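PDB 2PWQ: ubiquitin conjugating enzyme from Plasmodium yoelii, which probably acts as an E2 ubiquitin-conjugating enzyme, accepting ubiquitin as a thioester and passing it on toward target proteins. Local coordinates for residues 71-76 and 91-96; 95-100 and 134-139. All blocks are in the same frame, centred on the assembly; numbering follows the deposited sequence.

Contact 1. Residues 71-76 and 91-96; sequences HFTLAI and FVTKIW
L74 lies alongside the ring of F91, the two side chains running in the same direction, and lays its CD2 methyl almost squarely on one ring face. This CH-pi contact puts L74 CD2 3.8 Å from the centroid of the F91 ring, 8° off the normal. I95 CG2 covers the opposite face nearer the rim, so the phenyl is held between two aliphatic groups. F72 closes one edge, its CB in the ring plane and 3.8 Å from F91 CE2. The ring of F72 meets I95 crosswise: with chi1 at -178° the isoleucine stretches out, and its CD1 methyl reaches over one face, 4.2 Å from the centroid of the F72 ring. T93 CG2 approaches F72 CD2 obliquely at 3.8 Å. Away from these rings, T73 and T93 cross at about a right angle and bond through main chain and hydroxyl. Because chi1 of T93 (-57°) sets OG1 beside its own backbone N, the hydroxyl oxygen accepts an almost straight bond from T73 N at 2.8 Å. The carbonyl T73 O is gripped twice, by V92 N at 2.7 Å and by T93 N at 3.0 Å, both from the same face of the carbonyl plane. Two successive N-H groups on one carbonyl recall a classic beta bulge, here just where the chain leaves strand 88-91. V92 lies beside T73, and its CG2 packs on A75 CB at 4.0 Å. The contact thus joins strand 71-77 to the end of the outermost strand 88-91 of the antiparallel sheet, beyond the non-hydrogen-bonded pair L74-F91; F91 and I95 face helix 122-134, F72 also meets T165 of helix 154-168, and L74 touches I59 of strand 54-60.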
loop_
_atom_site.group_PDB
_atom_site.type_symbol
_atom_site.label_atom_id
_atom_site.label_comp_id
_atom_site.label_asym_id
_atom_site.label_seq_id
_atom_site.Cartn_x
_atom_site.Cartn_y
_atom_site.Cartn_z
ATOM N N HIS A 71 10.582 -2.767 -3.753
ATOM C CA HIS A 71 10.282 -2.781 -2.333
ATOM C C HIS A 71 9.656 -1.425 -2.094
ATOM O O HIS A 71 10.342 -0.362 -2.212
ATOM C CB HIS A 71 11.576 -2.907 -1.525
ATOM C CG HIS A 71 12.415 -4.086 -1.899
ATOM N ND1 HIS A 71 12.235 -5.339 -1.337
ATOM C CD2 HIS A 71 13.418 -4.218 -2.802
ATOM C CE1 HIS A 71 13.105 -6.185 -1.867
ATOM N NE2 HIS A 71 13.834 -5.529 -2.758
ATOM N N PHE A 72 8.362 -1.439 -1.828
ATOM C CA PHE A 72 7.559 -0.228 -1.691
ATOM C C PHE A 72 7.146 0.104 -0.257
ATOM O O PHE A 72 6.479 -0.692 0.451
ATOM C CB PHE A 72 6.313 -0.279 -2.629
ATOM C CG PHE A 72 6.663 -0.492 -4.102
ATOM C CD1 PHE A 72 6.783 -1.794 -4.625
ATOM C CD2 PHE A 72 6.944 0.601 -4.945
ATOM C CE1 PHE A 72 7.104 -2.015 -5.958
ATOM C CE2 PHE A 72 7.288 0.386 -6.304
ATOM C CZ PHE A 72 7.388 -0.903 -6.799
ATOM N N THR A 73 7.528 1.303 0.169
ATOM C CA THR A 73 7.225 1.820 1.484
ATOM C C THR A 73 5.966 2.633 1.402
ATOM O O THR A 73 5.814 3.403 0.440
ATOM C CB THR A 73 8.367 2.742 1.945
ATOM O OG1 THR A 73 9.549 1.952 2.005
ATOM C CG2 THR A 73 8.071 3.303 3.283
ATOM N N LEU A 74 5.077 2.459 2.393
ATOM C CA LEU A 74 3.835 3.226 2.506
ATOM C C LEU A 74 3.740 3.867 3.900
ATOM O O LEU A 74 4.393 3.425 4.832
ATOM C CB LEU A 74 2.577 2.340 2.217
ATOM C CG LEU A 74 2.469 1.556 0.890
ATOM C CD1 LEU A 74 3.145 0.148 0.972
ATOM C CD2 LEU A 74 1.025 1.424 0.423
ATOM N N ALA A 75 2.897 4.889 4.031
ATOM C CA ALA A 75 2.631 5.567 5.295
ATOM C C ALA A 75 1.232 5.208 5.691
ATOM O O ALA A 75 0.326 5.432 4.923
ATOM C CB ALA A 75 2.757 7.141 5.127
ATOM N N ILE A 76 1.068 4.668 6.889
ATOM C CA ILE A 76 -0.231 4.182 7.386
ATOM C C ILE A 76 -0.679 4.997 8.620
ATOM O O ILE A 76 -0.112 4.862 9.703
ATOM C CB ILE A 76 -0.141 2.686 7.734
ATOM C CG1 ILE A 76 0.415 1.897 6.535
ATOM C CG2 ILE A 76 -1.529 2.134 8.229
ATOM C CD1 ILE A 76 0.888 0.502 6.875
ATOM N N PHE A 91 1.423 5.826 -0.657
ATOM C CA PHE A 91 2.728 5.266 -0.879
ATOM C C PHE A 91 3.727 6.340 -0.477
ATOM O O PHE A 91 3.395 7.513 -0.527
ATOM C CB PHE A 91 2.933 4.944 -2.368
ATOM C CG PHE A 91 2.426 3.616 -2.764
ATOM C CD1 PHE A 91 1.065 3.401 -2.986
ATOM C CD2 PHE A 91 3.315 2.560 -2.930
ATOM C CE1 PHE A 91 0.616 2.142 -3.348
ATOM C CE2 PHE A 91 2.886 1.305 -3.298
ATOM C CZ PHE A 91 1.530 1.086 -3.524
ATOM N N VAL A 92 4.915 5.927 -0.043
ATOM C CA VAL A 92 6.016 6.852 0.195
ATOM C C VAL A 92 6.904 6.700 -1.004
ATOM O O VAL A 92 7.295 7.711 -1.646
ATOM C CB VAL A 92 6.789 6.535 1.518
ATOM C CG1 VAL A 92 8.203 7.290 1.585
ATOM C CG2 VAL A 92 5.918 6.925 2.705
ATOM N N THR A 93 7.213 5.434 -1.322
ATOM C CA THR A 93 8.055 5.124 -2.472
ATOM C C THR A 93 7.338 5.631 -3.721
ATOM O O THR A 93 6.116 5.476 -3.887
ATOM C CB THR A 93 8.299 3.624 -2.559
ATOM O OG1 THR A 93 8.878 3.186 -1.333
ATOM C CG2 THR A 93 9.257 3.268 -3.660
ATOM N N LYS A 94 8.081 6.313 -4.575
ATOM C CA LYS A 94 7.541 6.823 -5.815
ATOM C C LYS A 94 7.337 5.655 -6.769
ATOM O O LYS A 94 8.181 4.742 -6.845
ATOM C CB LYS A 94 8.571 7.825 -6.404
ATOM C CG LYS A 94 7.977 8.665 -7.500
ATOM C CD LYS A 94 9.029 9.263 -8.367
ATOM C CE LYS A 94 9.176 10.709 -8.098
ATOM N NZ LYS A 94 7.962 11.565 -7.804
ATOM N N ILE A 95 6.250 5.709 -7.543
ATOM C CA ILE A 95 5.762 4.568 -8.309
ATOM C C ILE A 95 4.925 5.073 -9.503
ATOM O O ILE A 95 4.195 6.082 -9.390
ATOM C CB ILE A 95 4.996 3.528 -7.357
ATOM C CG1 ILE A 95 4.493 2.278 -8.110
ATOM C CG2 ILE A 95 3.826 4.211 -6.577
ATOM C CD1 ILE A 95 3.776 1.195 -7.254
ATOM N N TRP A 96 5.086 4.392 -10.649
ATOM C CA TRP A 96 4.369 4.713 -11.881
ATOM C C TRP A 96 3.247 3.669 -12.062
ATOM O O TRP A 96 3.532 2.558 -12.476
ATOM C CB TRP A 96 5.319 4.595 -13.069
ATOM C CG TRP A 96 4.787 5.163 -14.320
ATOM C CD1 TRP A 96 4.430 4.486 -15.438
ATOM C CD2 TRP A 96 4.591 6.546 -14.598
ATOM N NE1 TRP A 96 3.984 5.353 -16.394
ATOM C CE2 TRP A 96 4.087 6.635 -15.914
ATOM C CE3 TRP A 96 4.829 7.729 -13.867
ATOM C CZ2 TRP A 96 3.790 7.866 -16.532
ATOM C CZ3 TRP A 96 4.507 8.964 -14.465
ATOM C CH2 TRP A 96 4.009 9.019 -15.802
#

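Contact 2. Residues 95-100 and 134-139; sequences IWHPNI and SDPQPD
With CG anti to the backbone N (chi1 -165°), H97 sets the CE1-NE2 end of its imidazole beside P136, while N99, its CG beside the backbone N (chi1 -61°), turns its amide onto the main chain of Q137. P136 meets both H97 and P98 through one atom: its CB lies 3.6 Å from H97 NE2 and 3.6 Å from P98 CG. It approaches the imidazole obliquely, the two side chains crossing at about a right angle, while P98 CD rests over one face of the same ring. Polar bonds at both nitrogens fix the rotation of that ring. ND1 of H97 accepts from N99 N at 3.0 Å, the donor 19° out of the ring plane, and NE2 is bonded to the carbonyl oxygen of L132, near the end of helix 122-134. The bond from I100 N to H97 O, 3.1 Å long, closes a type I beta turn over H97-I100. The amide of N99 lies just after helix 122-134, its CG 3.7 Å from Q137 N. P136 also rests on Y150 of helix 144-152. H97-P98-N99 is the HPN motif of ubiquitin-conjugating enzymes, its turn braced by the H97-N99 bond; the asparagine, about 7 Å from the side chain of C108, the predicted thioester cysteine, is thought to assist ubiquitin transfer, as in other E2 enzymes.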
loop_
_atom_site.group_PDB
_atom_site.type_symbol
_atom_site.label_atom_id
_atom_site.label_comp_id
_atom_site.label_asym_id
_atom_site.label_seq_id
_atom_site.Cartn_x
_atom_site.Cartn_y
_atom_site.Cartn_z
ATOM N N ILE A 95 6.250 5.709 -7.543
ATOM C CA ILE A 95 5.762 4.568 -8.309
ATOM C C ILE A 95 4.925 5.073 -9.503
ATOM O O ILE A 95 4.195 6.082 -9.390
ATOM C CB ILE A 95 4.996 3.528 -7.357
ATOM C CG1 ILE A 95 4.493 2.278 -8.110
ATOM C CG2 ILE A 95 3.826 4.211 -6.577
ATOM C CD1 ILE A 95 3.776 1.195 -7.254
ATOM N N TRP A 96 5.086 4.392 -10.649
ATOM C CA TRP A 96 4.369 4.713 -11.881
ATOM C C TRP A 96 3.247 3.669 -12.062
ATOM O O TRP A 96 3.532 2.558 -12.476
ATOM C CB TRP A 96 5.319 4.595 -13.069
ATOM C CG TRP A 96 4.787 5.163 -14.320
ATOM C CD1 TRP A 96 4.430 4.486 -15.438
ATOM C CD2 TRP A 96 4.591 6.546 -14.598
ATOM N NE1 TRP A 96 3.984 5.353 -16.394
ATOM C CE2 TRP A 96 4.087 6.635 -15.914
ATOM C CE3 TRP A 96 4.829 7.729 -13.867
ATOM C CZ2 TRP A 96 3.790 7.866 -16.532
ATOM C CZ3 TRP A 96 4.507 8.964 -14.465
ATOM C CH2 TRP A 96 4.009 9.019 -15.802
ATOM N N HIS A 97 2.010 4.061 -11.798
ATOM C CA HIS A 97 0.844 3.171 -11.748
ATOM C C HIS A 97 -0.430 3.992 -11.935
ATOM O O HIS A 97 -0.573 5.054 -11.320
ATOM C CB HIS A 97 0.770 2.481 -10.379
ATOM C CG HIS A 97 -0.165 1.297 -10.343
ATOM N ND1 HIS A 97 -1.534 1.411 -10.164
ATOM C CD2 HIS A 97 0.095 -0.025 -10.418
ATOM C CE1 HIS A 97 -2.082 0.208 -10.194
ATOM N NE2 HIS A 97 -1.116 -0.686 -10.342
ATOM N N PRO A 98 -1.379 3.531 -12.804
ATOM C CA PRO A 98 -2.564 4.358 -13.073
ATOM C C PRO A 98 -3.409 4.639 -11.843
ATOM O O PRO A 98 -4.166 5.614 -11.806
ATOM C CB PRO A 98 -3.358 3.528 -14.103
ATOM C CG PRO A 98 -2.802 2.125 -13.972
ATOM C CD PRO A 98 -1.362 2.317 -13.633
ATOM N N ASN A 99 -3.315 3.764 -10.840
ATOM C CA ASN A 99 -4.114 3.941 -9.646
ATOM C C ASN A 99 -3.444 4.618 -8.453
ATOM O O ASN A 99 -3.991 4.587 -7.329
ATOM C CB ASN A 99 -4.697 2.585 -9.241
ATOM C CG ASN A 99 -5.582 2.008 -10.320
ATOM O OD1 ASN A 99 -6.544 2.653 -10.748
ATOM N ND2 ASN A 99 -5.255 0.821 -10.780
ATOM N N ILE A 100 -2.303 5.293 -8.702
ATOM C CA ILE A 100 -1.490 5.909 -7.641
ATOM C C ILE A 100 -0.871 7.203 -8.209
ATOM O O ILE A 100 -0.305 7.188 -9.308
ATOM C CB ILE A 100 -0.336 4.976 -7.172
ATOM C CG1 ILE A 100 -0.829 3.544 -6.872
ATOM C CG2 ILE A 100 0.369 5.529 -5.920
ATOM C CD1 ILE A 100 0.305 2.537 -6.835
ATOM N N SER A 134 -0.430 -5.865 -9.166
ATOM C CA SER A 134 -0.603 -6.986 -10.094
ATOM C C SER A 134 -1.642 -6.773 -11.148
ATOM O O SER A 134 -1.576 -7.408 -12.195
ATOM C CB SER A 134 -1.036 -8.234 -9.332
ATOM O OG SER A 134 0.093 -8.851 -8.800
ATOM N N ASP A 135 -2.618 -5.920 -10.885
ATOM C CA ASP A 135 -3.753 -5.863 -11.744
ATOM C C ASP A 135 -4.306 -4.437 -11.753
ATOM O O ASP A 135 -5.318 -4.141 -11.092
ATOM C CB ASP A 135 -4.765 -6.914 -11.207
ATOM C CG ASP A 135 -5.905 -7.183 -12.151
ATOM O OD1 ASP A 135 -5.788 -6.856 -13.350
ATOM O OD2 ASP A 135 -6.911 -7.781 -11.687
ATOM N N PRO A 136 -3.640 -3.523 -12.516
ATOM C CA PRO A 136 -4.048 -2.116 -12.490
ATOM C C PRO A 136 -5.462 -1.910 -13.054
ATOM O O PRO A 136 -5.864 -2.618 -13.970
ATOM C CB PRO A 136 -2.971 -1.390 -13.356
ATOM C CG PRO A 136 -1.838 -2.363 -13.527
ATOM C CD PRO A 136 -2.517 -3.757 -13.430
ATOM N N GLN A 137 -6.177 -0.925 -12.533
ATOM C CA GLN A 137 -7.585 -0.648 -12.884
ATOM C C GLN A 137 -7.775 0.707 -13.593
ATOM O O GLN A 137 -8.237 1.692 -12.971
ATOM C CB GLN A 137 -8.419 -0.681 -11.602
ATOM C CG GLN A 137 -8.360 -2.028 -10.917
ATOM C CD GLN A 137 -8.840 -3.116 -11.848
ATOM O OE1 GLN A 137 -8.099 -4.080 -12.183
ATOM N NE2 GLN A 137 -10.069 -2.928 -12.344
ATOM N N PRO A 138 -7.457 0.757 -14.908
ATOM C CA PRO A 138 -7.312 2.023 -15.654
ATOM C C PRO A 138 -8.543 2.922 -15.765
ATOM O O PRO A 138 -8.384 4.117 -16.018
ATOM C CB PRO A 138 -6.852 1.567 -17.045
ATOM C CG PRO A 138 -7.334 0.162 -17.160
ATOM C CD PRO A 138 -7.188 -0.407 -15.773
ATOM N N ASP A 139 -9.736 2.362 -15.575
ATOM C CA ASP A 139 -11.009 3.109 -15.680
ATOM C C ASP A 139 -11.374 3.933 -14.449
ATOM O O ASP A 139 -12.289 4.768 -14.506
ATOM C CB ASP A 139 -12.166 2.141 -15.944
ATOM C CG ASP A 139 -12.263 1.717 -17.395
ATOM O OD1 ASP A 139 -11.209 1.492 -18.048
ATOM O OD2 ASP A 139 -13.416 1.594 -17.875
#

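How the contacts relate
Along the chain the segments come in the order 71-76, 91-96, 95-100 and 134-139; the contacts share I95 and W96, and their centres lie about 13 Å apart. Leaving strand 88-91, the chain enters the loop before helix 110-115; its first part makes contact 1 and the next part, 95-100, makes contact 2. They touch directly, F91 CE1 lying 3.5 Å from I100 CD1. Helix 122-134 is common to both: its flank takes up F91 and I95, and its C-terminal end runs into segment 134-139. Contact 1 belongs to the edge of the antiparallel sheet and contact 2 to the loops beside the predicted active-site cysteine, within a single ubiquitin-conjugating fold.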